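Local coordinates for trilobed Protease (Pyrococcus furiosus, PDB 2GOP), which forms the beta-propeller domain of a peptide-hydrolysing enzyme and probably helps control access of substrates to its protease sites, at residues Tyr276-Glu281 / Val285-Trp290; Lys295-Gly300 / Glu311-Leu316. All coordinates share one frame; numbering follows the deposited sequence.

Contact 1 (Tyr276-Glu281 / Val285-Trp290)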
# COMPACT_ATOMS: atom_id res chain seq x y z
N TYR A 276 -0.60 9.24 20.12
CA TYR A 276 -1.65 9.98 19.46
C TYR A 276 -1.87 9.29 18.12
O TYR A 276 -0.90 9.04 17.39
CB TYR A 276 -1.20 11.43 19.25
CG TYR A 276 -0.93 12.19 20.55
CD1 TYR A 276 0.25 12.00 21.25
CD2 TYR A 276 -1.84 13.11 21.04
CE1 TYR A 276 0.50 12.69 22.42
CE2 TYR A 276 -1.59 13.81 22.22
CZ TYR A 276 -0.42 13.60 22.90
OH TYR A 276 -0.18 14.28 24.07
N PHE A 277 -3.12 8.99 17.80
CA PHE A 277 -3.40 8.19 16.62
C PHE A 277 -4.81 8.38 16.10
O PHE A 277 -5.71 8.76 16.83
CB PHE A 277 -3.16 6.71 16.92
CG PHE A 277 -4.09 6.16 17.95
CD1 PHE A 277 -3.83 6.34 19.31
CD2 PHE A 277 -5.23 5.48 17.58
CE1 PHE A 277 -4.69 5.85 20.26
CE2 PHE A 277 -6.11 4.99 18.54
CZ PHE A 277 -5.83 5.18 19.88
N THR A 278 -4.97 8.07 14.82
CA THR A 278 -6.26 8.13 14.16
C THR A 278 -6.78 6.72 13.93
O THR A 278 -6.02 5.79 13.66
CB THR A 278 -6.22 8.88 12.82
OG1 THR A 278 -5.28 8.26 11.94
CG2 THR A 278 -5.83 10.35 13.03
N LEU A 279 -8.10 6.57 14.08
CA LEU A 279 -8.81 5.32 13.82
C LEU A 279 -9.85 5.56 12.74
O LEU A 279 -10.47 6.62 12.70
CB LEU A 279 -9.52 4.84 15.08
CG LEU A 279 -9.10 3.52 15.74
CD1 LEU A 279 -7.60 3.29 15.77
CD2 LEU A 279 -9.69 3.50 17.15
N PHE A 280 -10.02 4.57 11.86
CA PHE A 280 -11.09 4.55 10.86
C PHE A 280 -12.29 3.80 11.46
O PHE A 280 -12.20 2.59 11.71
CB PHE A 280 -10.63 3.84 9.58
CG PHE A 280 -9.67 4.65 8.74
CD1 PHE A 280 -8.40 4.94 9.21
CD2 PHE A 280 -10.04 5.09 7.48
CE1 PHE A 280 -7.52 5.67 8.43
CE2 PHE A 280 -9.16 5.82 6.70
CZ PHE A 280 -7.90 6.11 7.17
N GLU A 281 -13.39 4.52 11.68
CA GLU A 281 -14.56 4.02 12.39
C GLU A 281 -15.83 4.46 11.68
O GLU A 281 -16.17 5.65 11.72
CB GLU A 281 -14.63 4.61 13.79
CG GLU A 281 -13.53 4.22 14.72
CD GLU A 281 -13.65 4.92 16.06
OE1 GLU A 281 -13.56 6.17 16.10
OE2 GLU A 281 -13.82 4.23 17.07
N VAL A 285 -12.96 9.28 10.47
CA VAL A 285 -11.58 9.11 10.87
C VAL A 285 -11.37 10.03 12.07
O VAL A 285 -11.42 11.25 11.94
CB VAL A 285 -10.62 9.43 9.72
CG1 VAL A 285 -9.15 9.24 10.16
CG2 VAL A 285 -10.96 8.56 8.50
N ASN A 286 -11.20 9.42 13.25
CA ASN A 286 -11.17 10.12 14.51
C ASN A 286 -9.78 10.11 15.14
O ASN A 286 -9.04 9.17 14.93
CB ASN A 286 -12.17 9.47 15.45
CG ASN A 286 -13.60 9.61 14.96
OD1 ASN A 286 -14.03 10.71 14.60
ND2 ASN A 286 -14.33 8.51 14.94
N LEU A 287 -9.46 11.15 15.90
CA LEU A 287 -8.16 11.29 16.57
C LEU A 287 -8.31 10.96 18.04
O LEU A 287 -9.20 11.51 18.72
CB LEU A 287 -7.65 12.73 16.45
CG LEU A 287 -6.17 13.11 16.28
CD1 LEU A 287 -5.96 14.51 16.89
CD2 LEU A 287 -5.15 12.12 16.82
N TYR A 288 -7.42 10.10 18.55
CA TYR A 288 -7.42 9.67 19.94
C TYR A 288 -6.06 9.85 20.59
O TYR A 288 -5.06 10.05 19.92
CB TYR A 288 -7.76 8.18 20.04
CG TYR A 288 -9.17 7.84 19.64
CD1 TYR A 288 -9.49 7.52 18.32
CD2 TYR A 288 -10.20 7.87 20.58
CE1 TYR A 288 -10.79 7.23 17.95
CE2 TYR A 288 -11.51 7.58 20.22
CZ TYR A 288 -11.80 7.25 18.91
OH TYR A 288 -13.10 6.97 18.56
N ILE A 289 -6.05 9.74 21.92
CA ILE A 289 -4.80 9.67 22.66
C ILE A 289 -4.86 8.43 23.53
O ILE A 289 -5.92 8.10 24.11
CB ILE A 289 -4.55 10.94 23.52
CG1 ILE A 289 -3.14 10.92 24.13
CG2 ILE A 289 -5.62 11.11 24.60
CD1 ILE A 289 -2.87 12.05 25.09
N TRP A 290 -3.73 7.74 23.61
CA TRP A 290 -3.57 6.61 24.51
C TRP A 290 -2.53 6.95 25.56
O TRP A 290 -1.44 7.47 25.25
CB TRP A 290 -3.15 5.36 23.74
CG TRP A 290 -2.95 4.18 24.61
CD1 TRP A 290 -3.88 3.26 24.95
CD2 TRP A 290 -1.73 3.79 25.27
NE1 TRP A 290 -3.33 2.31 25.77
CE2 TRP A 290 -2.01 2.61 25.98
CE3 TRP A 290 -0.44 4.32 25.30
CZ2 TRP A 290 -1.06 1.96 26.75
CZ3 TRP A 290 0.52 3.66 26.06
CH2 TRP A 290 0.20 2.49 26.78

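Contact 2 (Lys295-Gly300 / Glu311-Leu316)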
# COMPACT_ATOMS: atom_id res chain seq x y z
N LYS A 295 -8.64 7.86 24.98
CA LYS A 295 -9.58 8.96 25.14
C LYS A 295 -9.62 9.75 23.84
O LYS A 295 -8.60 9.86 23.14
CB LYS A 295 -9.16 9.85 26.30
CG LYS A 295 -8.93 9.10 27.61
CD LYS A 295 -8.48 10.05 28.72
CE LYS A 295 -7.59 9.36 29.77
NZ LYS A 295 -6.82 10.31 30.63
N PRO A 296 -10.82 10.25 23.47
CA PRO A 296 -10.97 11.02 22.24
C PRO A 296 -10.35 12.41 22.31
O PRO A 296 -10.40 13.05 23.36
CB PRO A 296 -12.49 11.15 22.10
CG PRO A 296 -12.99 11.10 23.50
CD PRO A 296 -12.10 10.11 24.18
N ILE A 297 -9.75 12.84 21.20
CA ILE A 297 -9.34 14.23 21.02
C ILE A 297 -10.34 14.96 20.10
O ILE A 297 -10.87 16.01 20.44
CB ILE A 297 -7.93 14.32 20.42
CG1 ILE A 297 -6.88 13.94 21.49
CG2 ILE A 297 -7.67 15.73 19.88
CD1 ILE A 297 -5.45 13.86 20.96
N ALA A 298 -10.57 14.38 18.93
CA ALA A 298 -11.48 14.93 17.95
C ALA A 298 -12.27 13.76 17.36
O ALA A 298 -11.81 13.10 16.43
CB ALA A 298 -10.70 15.68 16.85
N LYS A 299 -13.44 13.50 17.94
CA LYS A 299 -14.29 12.40 17.54
C LYS A 299 -15.63 12.96 17.06
O LYS A 299 -16.25 13.77 17.74
CB LYS A 299 -14.50 11.44 18.72
CG LYS A 299 -15.32 10.20 18.39
CD LYS A 299 -15.40 9.24 19.56
CE LYS A 299 -16.21 8.00 19.19
NZ LYS A 299 -15.93 6.84 20.09
N GLY A 300 -16.07 12.53 15.87
CA GLY A 300 -17.36 12.97 15.33
C GLY A 300 -17.57 12.48 13.91
O GLY A 300 -16.85 11.62 13.44
N GLU A 311 3.58 20.93 22.10
CA GLU A 311 2.95 21.48 23.31
C GLU A 311 1.44 21.44 23.18
O GLU A 311 0.72 21.33 24.17
CB GLU A 311 3.41 22.92 23.55
CG GLU A 311 4.86 23.03 23.99
CD GLU A 311 5.34 24.47 24.08
OE1 GLU A 311 6.51 24.68 24.45
OE2 GLU A 311 4.54 25.39 23.78
N ILE A 312 0.99 21.52 21.92
CA ILE A 312 -0.41 21.56 21.55
C ILE A 312 -0.65 20.48 20.49
O ILE A 312 0.29 20.03 19.85
CB ILE A 312 -0.74 22.98 20.98
CG1 ILE A 312 -2.08 23.47 21.50
CG2 ILE A 312 -0.63 23.04 19.45
CD1 ILE A 312 -1.95 24.11 22.89
N VAL A 313 -1.89 20.06 20.31
CA VAL A 313 -2.23 19.17 19.20
C VAL A 313 -2.79 20.00 18.05
O VAL A 313 -3.57 20.91 18.28
CB VAL A 313 -3.27 18.09 19.57
CG1 VAL A 313 -3.56 17.19 18.35
CG2 VAL A 313 -2.78 17.26 20.76
N VAL A 314 -2.37 19.68 16.82
CA VAL A 314 -2.85 20.35 15.62
C VAL A 314 -3.29 19.31 14.61
O VAL A 314 -2.68 18.25 14.48
CB VAL A 314 -1.77 21.27 14.97
CG1 VAL A 314 -0.73 20.45 14.20
CG2 VAL A 314 -2.41 22.30 14.05
N TYR A 315 -4.37 19.59 13.89
CA TYR A 315 -4.85 18.65 12.89
C TYR A 315 -5.65 19.34 11.82
O TYR A 315 -6.18 20.45 12.03
CB TYR A 315 -5.66 17.53 13.55
CG TYR A 315 -6.76 18.00 14.50
CD1 TYR A 315 -8.02 18.36 14.04
CD2 TYR A 315 -6.53 18.06 15.87
CE1 TYR A 315 -9.02 18.77 14.92
CE2 TYR A 315 -7.52 18.46 16.76
CZ TYR A 315 -8.76 18.82 16.28
OH TYR A 315 -9.71 19.23 17.17
N LEU A 316 -5.69 18.69 10.66
CA LEU A 316 -6.64 19.03 9.61
C LEU A 316 -7.91 18.19 9.79
O LEU A 316 -7.84 16.96 9.94
CB LEU A 316 -6.02 18.78 8.23
CG LEU A 316 -4.87 19.70 7.80
CD1 LEU A 316 -4.31 19.27 6.44
CD2 LEU A 316 -5.34 21.16 7.75

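Contact 1 (Tyr276-Glu281 / Val285-Trp290)
Glu281 reaches across to strand 285-290 and gathers two donors on a single carboxylate oxygen. Glu281 OE1 comes to the edge of the Tyr288 ring, in its plane, where Tyr288 OH meets its syn lone pair at 2.6 Å. Asn286 ND2 meets the same OE1 at 2.7 Å from the anti side, out of the carboxylate plane but nearly straight, at 165°. The two donors fix the rotation of the carboxylate, steep to both amide and ring. Glutamate suits the place because its chain, with CG anti to the carbonyl carbon (chi1 -65°) and extended beyond, can carry one oxygen to where amide and phenol converge. Asn286 OD1 in turn takes the backbone N of Gly300, and Tyr288 OH has a weak hydrogen bond with Lys299 NZ.

On the face that carries Phe277, Leu279, Asn286 and Tyr288 the contact then turns apolar. Leu279 CB touches Tyr288 CE1 at 3.9 Å, the two side chains standing at about a right angle. Phe277 lays one ring face over Tyr288 CB, CZ to CB 3.6 Å; the two rings, tilted by just 23°, are slid so far apart that they barely overlap. On the other face of the hairpin, Ile289 lies beside Tyr276 with CG1 over the ring and CD1 at 3.6 Å from CE2. Val285 does the same to Phe280, CG2 3.7 Å from CD2. Branched aliphatics thus offer methyl and methylene groups to flat aromatic faces. Backbone bonds such as Tyr288 N to Phe277 O, 2.8 Å, hold the antiparallel register.

These strands are the inner pair of a four-stranded propeller blade, between 264-271 and 294-296. The face with Tyr276, Thr278 and Val285 packs on strand 303-309 of the next blade, while Phe280 and Val285 also meet Met240 of the second subunit.

Contact 2 (Lys295-Gly300 / Glu311-Leu316)
Tyr315 points its ring from strand 313-316 at the corner where Ile297 and Ala298 turn, and its outer atoms make most of the contact. From CB, the ring carbon CG sits between the backbone N and the carbonyl carbon (chi1 50°), a placement that turns the ring toward segment 295-300. At CD2 the ring is flanked in its plane by CG1 of Val313, two residues back on the same strand, 4.0 Å away. One atom further out, CE2 comes to 4.1 Å from CG2 of Ile297, whose side chain crosses the tyrosine obliquely. On the other flank, CE1 lies 4.0 Å from Ala298 CB. The same methyl is closer to the end of the ring, 3.7 Å from both Tyr315 CZ and OH. The hydroxyl is buried, and a hydrogen bond with Glu333 OE2 satisfies it, so a tyrosine can bring a polar tip into an otherwise apolar interface. Alanine suits the place because its short methyl lets the backbone come close to the end of the ring.

Ile297 adds a second, looser touch, with CD1 at 4.3 Å from CG2 of Val313. Its long branch reaches toward the beta-branched valine while the shorter CG2 branch serves the tyrosine.

Both residues can face the same way because of a classic beta bulge: Ile297 and Ala298 together stand opposite Leu287, and the backbone N of Ile297 bonds Leu287 O at 2.9 Å.

The contact bridges two successive propeller blades. Ile297 and Ala298 follow strand 294-296, the outermost of one blade, as the chain turns its corner, and 313-318 is an inner strand of the other, between 303-309 and 325-329; Leu287, Ile304, Phe307 and Trp329 from these neighbours close in round the apolar side chains.

The two contacts share one blade but do different work. Contact 1 lies wholly within it, pairing its two inner strands by backbone bonds, with aromatic and aliphatic packing on both faces and a polar cluster near the hairpin turn. Contact 2, centred about 8 Å away, joins that blade's edge to an inner strand of the following one through thin apolar side-chain packing alone. Both are buried, yet contact 1 hides far more surface. They touch where strand 284-290 pairs with edge strand 294-296, through a probable hydrogen bond of Ile289 N to Lys295 O, 2.8 Å. Side-chain packing between successive blades is general to beta-propellers; open Velcro topology concerns ring closure, which neither contact forms.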